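Side-chain contacts in 2-dehydro-3-deoxy-d-gluconate/2-dehydro-3-deoxy-phosphogluconate aldolase (Picrophilus torridus, PDB 4UXD), which is an archaeal aldolase of the dihydrodipicolinate synthetase family, built as a parallel eight-stranded alpha/beta barrel and assembled from four chains: residues H39-Y44 with G285-M290; N170-F175 with L197-F202. One frame throughout, in Å; residues are numbered along the deposited sequence.

In the fold
The chain forms the alpha/beta barrel of its family, with C-terminal helices added. Starting at the N terminus, strand 27-31 leads into the loop that holds H39-Y44, just ahead of helix 44-56. The partner of this segment, G285-M290, comes only after helix 270-279, so interaction 1 closes a loop of 240 residues. That loop takes in most of the barrel. Interaction 2 lies wholly within it. It is local and spans 21 residues: helix 165-174 meets the turn between helix 188-195 and strand 203-206. The two contacts sit on opposite sides of the chain's centre, with centres about 37 Å apart. Interaction 1 joins the chain's beginning to its end; interaction 2 joins helix 165-174 to the loop before strand 203-206.

Interaction 1 of 2, residues H39-Y44 with G285-M290; sequences HGNIDY and GYRPPM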
ATOM      1  N   HIS A  39      -3.751   6.596  36.178  1.00 45.88           N
ATOM      2  CA  HIS A  39      -2.382   6.076  36.028  1.00 53.48           C
ATOM      3  C   HIS A  39      -2.248   4.978  34.946  1.00 48.04           C
ATOM      4  O   HIS A  39      -1.233   4.283  34.875  1.00 34.22           O
ATOM      5  CB  HIS A  39      -1.884   5.552  37.379  1.00 58.50           C
ATOM      6  CG  HIS A  39      -1.995   6.561  38.481  1.00 75.68           C
ATOM      7  ND1 HIS A  39      -2.436   6.243  39.749  1.00 65.62           N
ATOM      8  CD2 HIS A  39      -1.743   7.894  38.492  1.00 49.11           C
ATOM      9  CE1 HIS A  39      -2.445   7.335  40.495  1.00 65.90           C
ATOM     10  NE2 HIS A  39      -2.032   8.349  39.752  1.00 56.22           N
ATOM     11  N   GLY A  40      -3.259   4.845  34.090  1.00 42.22           N
ATOM     12  CA  GLY A  40      -3.220   3.880  33.004  1.00 39.64           C
ATOM     13  C   GLY A  40      -3.147   2.414  33.419  1.00 35.40           C
ATOM     14  O   GLY A  40      -2.635   1.588  32.663  1.00 37.43           O
ATOM     15  N   ASN A  41      -3.636   2.096  34.616  1.00 32.76           N
ATOM     16  CA  ASN A  41      -3.804   0.713  35.051  1.00 31.40           C
ATOM     17  C   ASN A  41      -5.284   0.387  35.106  1.00 28.07           C
ATOM     18  O   ASN A  41      -6.109   1.291  35.173  1.00 23.26           O
ATOM     19  CB  ASN A  41      -3.168   0.475  36.420  1.00 35.15           C
ATOM     20  CG  ASN A  41      -1.738   0.957  36.494  1.00 39.51           C
ATOM     21  OD1 ASN A  41      -1.377   1.718  37.391  1.00 53.21           O
ATOM     22  ND2 ASN A  41      -0.918   0.527  35.548  1.00 42.00           N
ATOM     23  N   ILE A  42      -5.625  -0.901  35.100  1.00 25.08           N
ATOM     24  CA  ILE A  42      -7.014  -1.295  34.965  1.00 24.98           C
ATOM     25  C   ILE A  42      -7.833  -0.864  36.183  1.00 35.35           C
ATOM     26  O   ILE A  42      -7.515  -1.204  37.326  1.00 27.22           O
ATOM     27  CB  ILE A  42      -7.156  -2.803  34.752  1.00 26.17           C
ATOM     28  CG1 ILE A  42      -6.390  -3.214  33.500  1.00 28.49           C
ATOM     29  CG2 ILE A  42      -8.643  -3.190  34.628  1.00 36.64           C
ATOM     30  CD1 ILE A  42      -6.526  -4.674  33.117  1.00 26.01           C
ATOM     31  N   ASP A  43      -8.887  -0.104  35.898  1.00 32.43           N
ATOM     32  CA  ASP A  43      -9.831   0.385  36.888  1.00 35.27           C
ATOM     33  C   ASP A  43     -11.005  -0.584  36.985  1.00 33.46           C
ATOM     34  O   ASP A  43     -11.945  -0.516  36.194  1.00 33.02           O
ATOM     35  CB  ASP A  43     -10.299   1.797  36.504  1.00 43.41           C
ATOM     36  CG  ASP A  43     -11.336   2.366  37.463  1.00 40.35           C
ATOM     37  OD1 ASP A  43     -11.662   1.713  38.470  1.00 45.78           O
ATOM     38  OD2 ASP A  43     -11.818   3.484  37.202  1.00 35.67           O
ATOM     39  N   TYR A  44     -10.946  -1.481  37.966  1.00 35.24           N
ATOM     40  CA  TYR A  44     -11.902  -2.580  38.054  1.00 37.05           C
ATOM     41  C   TYR A  44     -13.274  -2.122  38.517  1.00 29.24           C
ATOM     42  O   TYR A  44     -14.276  -2.770  38.249  1.00 30.15           O
ATOM     43  CB  TYR A  44     -11.354  -3.677  38.975  1.00 40.61           C
ATOM     44  CG  TYR A  44     -10.297  -4.509  38.282  1.00 37.68           C
ATOM     45  CD1 TYR A  44     -10.655  -5.469  37.354  1.00 32.58           C
ATOM     46  CD2 TYR A  44      -8.949  -4.306  38.525  1.00 30.60           C
ATOM     47  CE1 TYR A  44      -9.702  -6.219  36.707  1.00 36.24           C
ATOM     48  CE2 TYR A  44      -7.991  -5.044  37.877  1.00 28.62           C
ATOM     49  CZ  TYR A  44      -8.376  -6.007  36.967  1.00 34.00           C
ATOM     50  OH  TYR A  44      -7.437  -6.772  36.312  1.00 38.07           O
ATOM     51  N   GLY A 285      -8.020   7.158  32.403  1.00 37.00           N
ATOM     52  CA  GLY A 285      -6.727   7.447  31.820  1.00 35.83           C
ATOM     53  C   GLY A 285      -6.330   6.611  30.620  1.00 38.24           C
ATOM     54  O   GLY A 285      -7.128   5.868  30.050  1.00 31.77           O
ATOM     55  N   TYR A 286      -5.065   6.757  30.243  1.00 30.15           N
ATOM     56  CA  TYR A 286      -4.567   6.248  28.991  1.00 27.50           C
ATOM     57  C   TYR A 286      -3.150   5.717  29.144  1.00 34.53           C
ATOM     58  O   TYR A 286      -2.227   6.492  29.374  1.00 36.29           O
ATOM     59  CB  TYR A 286      -4.592   7.357  27.937  1.00 29.13           C
ATOM     60  CG  TYR A 286      -5.954   7.962  27.722  1.00 35.94           C
ATOM     61  CD1 TYR A 286      -6.456   8.910  28.601  1.00 34.89           C
ATOM     62  CD2 TYR A 286      -6.735   7.596  26.637  1.00 29.66           C
ATOM     63  CE1 TYR A 286      -7.696   9.464  28.421  1.00 37.96           C
ATOM     64  CE2 TYR A 286      -7.984   8.143  26.448  1.00 38.00           C
ATOM     65  CZ  TYR A 286      -8.457   9.084  27.343  1.00 40.81           C
ATOM     66  OH  TYR A 286      -9.690   9.659  27.170  1.00 38.01           O
ATOM     67  N   ARG A 287      -2.978   4.403  29.013  1.00 31.09           N
ATOM     68  CA  ARG A 287      -1.646   3.815  28.964  1.00 28.06           C
ATOM     69  C   ARG A 287      -1.015   4.125  27.609  1.00 35.43           C
ATOM     70  O   ARG A 287      -1.554   3.718  26.571  1.00 33.97           O
ATOM     71  CB  ARG A 287      -1.695   2.298  29.187  1.00 25.86           C
ATOM     72  CG  ARG A 287      -0.312   1.620  29.181  1.00 30.35           C
ATOM     73  CD  ARG A 287      -0.364   0.129  29.557  1.00 25.09           C
ATOM     74  NE  ARG A 287      -0.845  -0.089  30.923  1.00 33.28           N
ATOM     75  CZ  ARG A 287      -0.773  -1.248  31.574  1.00 30.63           C
ATOM     76  NH1 ARG A 287      -0.230  -2.313  31.001  1.00 24.58           N
ATOM     77  NH2 ARG A 287      -1.241  -1.341  32.808  1.00 29.38           N
ATOM     78  N   PRO A 288       0.106   4.867  27.604  1.00 31.08           N
ATOM     79  CA  PRO A 288       0.838   5.032  26.347  1.00 27.60           C
ATOM     80  C   PRO A 288       1.006   3.693  25.631  1.00 31.40           C
ATOM     81  O   PRO A 288       1.249   2.692  26.310  1.00 29.06           O
ATOM     82  CB  PRO A 288       2.182   5.591  26.796  1.00 37.38           C
ATOM     83  CG  PRO A 288       1.885   6.319  28.071  1.00 36.54           C
ATOM     84  CD  PRO A 288       0.730   5.610  28.716  1.00 32.09           C
ATOM     85  N   PRO A 289       0.867   3.664  24.288  1.00 31.84           N
ATOM     86  CA  PRO A 289       0.734   4.785  23.339  1.00 32.33           C
ATOM     87  C   PRO A 289      -0.655   5.440  23.243  1.00 28.79           C
ATOM     88  O   PRO A 289      -0.809   6.371  22.467  1.00 31.20           O
ATOM     89  CB  PRO A 289       1.089   4.137  21.997  1.00 32.05           C
ATOM     90  CG  PRO A 289       0.606   2.723  22.135  1.00 29.76           C
ATOM     91  CD  PRO A 289       0.760   2.361  23.607  1.00 28.47           C
ATOM     92  N   MET A 290      -1.649   4.964  23.984  1.00 33.00           N
ATOM     93  CA  MET A 290      -2.911   5.691  24.086  1.00 29.54           C
ATOM     94  C   MET A 290      -2.623   7.121  24.537  1.00 34.14           C
ATOM     95  O   MET A 290      -1.598   7.392  25.172  1.00 40.88           O
ATOM     96  CB  MET A 290      -3.875   5.034  25.089  1.00 31.28           C
ATOM     97  CG  MET A 290      -4.245   3.602  24.820  1.00 22.15           C
ATOM     98  SD  MET A 290      -5.103   2.823  26.207  1.00 20.75           S
ATOM     99  CE  MET A 290      -6.793   3.354  25.968  1.00 23.01           C
TER
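R287 reaches the backbone carbonyl of G40 with two nitrogens. The bond from R287 NE to G40 O is 3.0 Å, with an N-H...O angle of 154°. The bond from R287 NH2 to G40 O is 3.2 Å and more bent, at 140°. NE meets the oxygen nearly along the C=O axis, while NH2 lies in the carbonyl plane on a lone pair. The oxygen sits at the edge of the guanidinium, close to its plane. The R287 chain leaves with CG anti to the backbone N and folds at chi3, which turns the edge carrying NE and NH2 to G40.

The backbones also pack closely. The CA atoms of G40 and R287 are 4.3 Å apart, and G40 CA is 4.3 Å from Y286 C. They can come this close because G40 brings no side chain between them.

The N41 side chain crosses R287 at about a right angle, with the amide and guanidinium planes 78° apart.

R287 has further partners: a salt bridge from NH2 to E78 and a hydrogen bond from NH1 to the carbonyl of Y73. The two bonds to one oxygen, with these others, fix the guanidinium's rotation and tie the C-terminal loop to the loop before helix 44-56. The carboxylate of E78 probably offsets the buried charge.

Interaction 2 of 2, residues N170-F175 with L197-F202; sequences NLKSEF and LSDDDF
K172 NZ is gripped by two oxygens of the 197-202 loop. It forms a salt bridge with D199, NZ to OD2 at 2.6 Å, and meets that oxygen nearly along its C-O axis. It also donates to the backbone carbonyl of L197, with NZ to O at 2.8 Å. That bond comes in tilted 27° from the carbonyl plane. The ammonium thus links L197 and D199, two residues apart in the loop.

The lysine reaches this far because its chain is fully extended, with CG anti to the backbone N (chi1 -171°). On the way it passes over one face of the F202 ring. K172 CD lies 4.1 Å from the ring centroid, 17° off the normal and offset toward the rim, a CH-pi contact. K172 CG is 3.8 Å from F202 CD1.

D199 also begins a type I turn that ends at F202. D199 OD1 lies very close to D201 N, as in an Asx turn, though the modelled bond is too short to trust in detail.

The lysine leaves helix 165-174, and the loop runs from helix 188-195 into strand 203-206. F202 also packs on V168 of helix 165-174 and on V178 and V181 of strand 178-183, while L197 packs on V168 and K169.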
ATOM      1  N   ASN A 170     -10.252 -24.399   5.624  1.00 30.67           N
ATOM      2  CA  ASN A 170      -9.429 -25.544   5.982  1.00 31.56           C
ATOM      3  C   ASN A 170      -9.467 -25.838   7.476  1.00 31.82           C
ATOM      4  O   ASN A 170      -9.729 -26.968   7.877  1.00 36.58           O
ATOM      5  CB  ASN A 170      -7.984 -25.327   5.536  1.00 33.68           C
ATOM      6  CG  ASN A 170      -7.802 -25.508   4.043  1.00 47.77           C
ATOM      7  OD1 ASN A 170      -8.653 -26.093   3.368  1.00 37.16           O
ATOM      8  ND2 ASN A 170      -6.681 -25.018   3.520  1.00 49.77           N
ATOM      9  N   LEU A 171      -9.203 -24.830   8.301  1.00 32.92           N
ATOM     10  CA  LEU A 171      -9.195 -25.027   9.742  1.00 35.72           C
ATOM     11  C   LEU A 171     -10.570 -25.460  10.239  1.00 36.37           C
ATOM     12  O   LEU A 171     -10.691 -26.216  11.222  1.00 32.46           O
ATOM     13  CB  LEU A 171      -8.770 -23.747  10.461  1.00 31.46           C
ATOM     14  CG  LEU A 171      -7.326 -23.292  10.316  1.00 26.20           C
ATOM     15  CD1 LEU A 171      -7.256 -21.811  10.653  1.00 29.44           C
ATOM     16  CD2 LEU A 171      -6.410 -24.103  11.224  1.00 26.09           C
ATOM     17  N   LYS A 172     -11.597 -24.964   9.558  1.00 33.94           N
ATOM     18  CA  LYS A 172     -12.968 -25.262   9.925  1.00 38.39           C
ATOM     19  C   LYS A 172     -13.173 -26.773   9.931  1.00 39.63           C
ATOM     20  O   LYS A 172     -13.580 -27.358  10.944  1.00 36.78           O
ATOM     21  CB  LYS A 172     -13.946 -24.586   8.958  1.00 29.76           C
ATOM     22  CG  LYS A 172     -15.404 -24.682   9.395  1.00 37.18           C
ATOM     23  CD  LYS A 172     -16.331 -24.173   8.312  1.00 40.71           C
ATOM     24  CE  LYS A 172     -17.730 -24.729   8.467  1.00 41.93           C
ATOM     25  NZ  LYS A 172     -18.653 -24.149   7.446  1.00 44.92           N
ATOM     26  N   SER A 173     -12.853 -27.398   8.803  1.00 31.96           N
ATOM     27  CA  SER A 173     -13.075 -28.827   8.628  1.00 30.43           C
ATOM     28  C   SER A 173     -12.171 -29.683   9.508  1.00 36.33           C
ATOM     29  O   SER A 173     -12.552 -30.783   9.885  1.00 65.13           O
ATOM     30  CB  SER A 173     -12.877 -29.217   7.162  1.00 34.06           C
ATOM     31  OG  SER A 173     -11.556 -28.960   6.732  1.00 32.64           O
ATOM     32  N   GLU A 174     -10.985 -29.181   9.844  1.00 40.13           N
ATOM     33  CA  GLU A 174     -10.000 -29.958  10.608  1.00 36.14           C
ATOM     34  C   GLU A 174     -10.191 -29.857  12.131  1.00 38.70           C
ATOM     35  O   GLU A 174      -9.626 -30.655  12.880  1.00 36.61           O
ATOM     36  CB  GLU A 174      -8.588 -29.505  10.230  1.00 31.36           C
ATOM     37  CG  GLU A 174      -7.460 -30.389  10.735  1.00 44.35           C
ATOM     38  CD  GLU A 174      -6.082 -29.927  10.250  1.00 62.38           C
ATOM     39  OE1 GLU A 174      -6.025 -29.037   9.372  1.00 49.17           O
ATOM     40  OE2 GLU A 174      -5.058 -30.452  10.754  1.00 59.97           O
ATOM     41  N   PHE A 175     -10.976 -28.883  12.591  1.00 37.62           N
ATOM     42  CA  PHE A 175     -11.239 -28.727  14.022  1.00 34.88           C
ATOM     43  C   PHE A 175     -12.641 -28.220  14.242  1.00 30.42           C
ATOM     44  O   PHE A 175     -12.968 -27.087  13.893  1.00 39.92           O
ATOM     45  CB  PHE A 175     -10.230 -27.778  14.683  1.00 35.31           C
ATOM     46  CG  PHE A 175      -8.803 -28.138  14.416  1.00 34.79           C
ATOM     47  CD1 PHE A 175      -8.172 -29.119  15.159  1.00 32.39           C
ATOM     48  CD2 PHE A 175      -8.093 -27.501  13.407  1.00 40.54           C
ATOM     49  CE1 PHE A 175      -6.853 -29.460  14.905  1.00 37.10           C
ATOM     50  CE2 PHE A 175      -6.770 -27.837  13.144  1.00 34.14           C
ATOM     51  CZ  PHE A 175      -6.151 -28.817  13.896  1.00 34.80           C
ATOM     52  N   LEU A 197     -18.763 -19.418   4.176  1.00 34.24           N
ATOM     53  CA  LEU A 197     -18.382 -20.466   5.122  1.00 34.47           C
ATOM     54  C   LEU A 197     -19.446 -20.615   6.202  1.00 38.94           C
ATOM     55  O   LEU A 197     -19.329 -21.455   7.099  1.00 46.21           O
ATOM     56  CB  LEU A 197     -17.030 -20.149   5.791  1.00 32.95           C
ATOM     57  CG  LEU A 197     -15.807 -19.859   4.918  1.00 40.50           C
ATOM     58  CD1 LEU A 197     -14.637 -19.497   5.802  1.00 41.42           C
ATOM     59  CD2 LEU A 197     -15.449 -21.039   4.038  1.00 36.55           C
ATOM     60  N   SER A 198     -20.478 -19.786   6.130  1.00 34.73           N
ATOM     61  CA  SER A 198     -21.511 -19.780   7.155  1.00 43.19           C
ATOM     62  C   SER A 198     -22.285 -21.106   7.181  1.00 42.16           C
ATOM     63  O   SER A 198     -22.577 -21.695   6.131  1.00 40.47           O
ATOM     64  CB  SER A 198     -22.467 -18.603   6.925  1.00 31.15           C
ATOM     65  OG  SER A 198     -23.138 -18.232   8.109  1.00 46.30           O
ATOM     66  N   ASP A 199     -22.584 -21.583   8.387  1.00 37.86           N
ATOM     67  CA  ASP A 199     -23.532 -22.677   8.565  1.00 48.01           C
ATOM     68  C   ASP A 199     -24.039 -22.710  10.013  1.00 47.35           C
ATOM     69  O   ASP A 199     -23.976 -21.709  10.730  1.00 53.88           O
ATOM     70  CB  ASP A 199     -22.907 -24.029   8.157  1.00 52.09           C
ATOM     71  CG  ASP A 199     -21.942 -24.582   9.190  1.00 52.59           C
ATOM     72  OD1 ASP A 199     -22.374 -24.896  10.318  1.00 58.05           O
ATOM     73  OD2 ASP A 199     -20.751 -24.749   8.861  1.00 57.51           O
ATOM     74  N   ASP A 200     -24.536 -23.862  10.445  1.00 49.36           N
ATOM     75  CA  ASP A 200     -25.236 -23.949  11.719  1.00 49.96           C
ATOM     76  C   ASP A 200     -24.280 -24.036  12.913  1.00 53.43           C
ATOM     77  O   ASP A 200     -24.634 -23.628  14.020  1.00 40.86           O
ATOM     78  CB  ASP A 200     -26.194 -25.140  11.696  1.00 63.37           C
ATOM     79  CG  ASP A 200     -27.281 -24.991  10.633  1.00 84.02           C
ATOM     80  OD1 ASP A 200     -28.255 -24.247  10.883  1.00 83.10           O
ATOM     81  OD2 ASP A 200     -27.160 -25.607   9.548  1.00 81.37           O
ATOM     82  N   ASP A 201     -23.069 -24.540  12.677  1.00 59.39           N
ATOM     83  CA  ASP A 201     -22.012 -24.561  13.691  1.00 55.07           C
ATOM     84  C   ASP A 201     -20.839 -23.647  13.309  1.00 54.01           C
ATOM     85  O   ASP A 201     -19.706 -23.835  13.773  1.00 42.85           O
ATOM     86  CB  ASP A 201     -21.519 -25.994  13.908  1.00 60.75           C
ATOM     87  CG  ASP A 201     -22.257 -26.704  15.034  1.00 83.09           C
ATOM     88  OD1 ASP A 201     -22.531 -26.063  16.074  1.00 68.64           O
ATOM     89  OD2 ASP A 201     -22.562 -27.909  14.878  1.00 91.60           O
ATOM     90  N   PHE A 202     -21.117 -22.651  12.471  1.00 51.15           N
ATOM     91  CA  PHE A 202     -20.101 -21.676  12.087  1.00 42.89           C
ATOM     92  C   PHE A 202     -20.711 -20.283  11.856  1.00 39.18           C
ATOM     93  O   PHE A 202     -21.434 -20.046  10.877  1.00 35.28           O
ATOM     94  CB  PHE A 202     -19.351 -22.155  10.842  1.00 39.94           C
ATOM     95  CG  PHE A 202     -18.079 -21.397  10.573  1.00 40.20           C
ATOM     96  CD1 PHE A 202     -16.922 -21.691  11.274  1.00 43.33           C
ATOM     97  CD2 PHE A 202     -18.044 -20.383   9.625  1.00 38.35           C
ATOM     98  CE1 PHE A 202     -15.749 -20.992  11.032  1.00 43.48           C
ATOM     99  CE2 PHE A 202     -16.883 -19.684   9.383  1.00 38.50           C
ATOM    100  CZ  PHE A 202     -15.731 -19.991  10.091  1.00 40.99           C
TER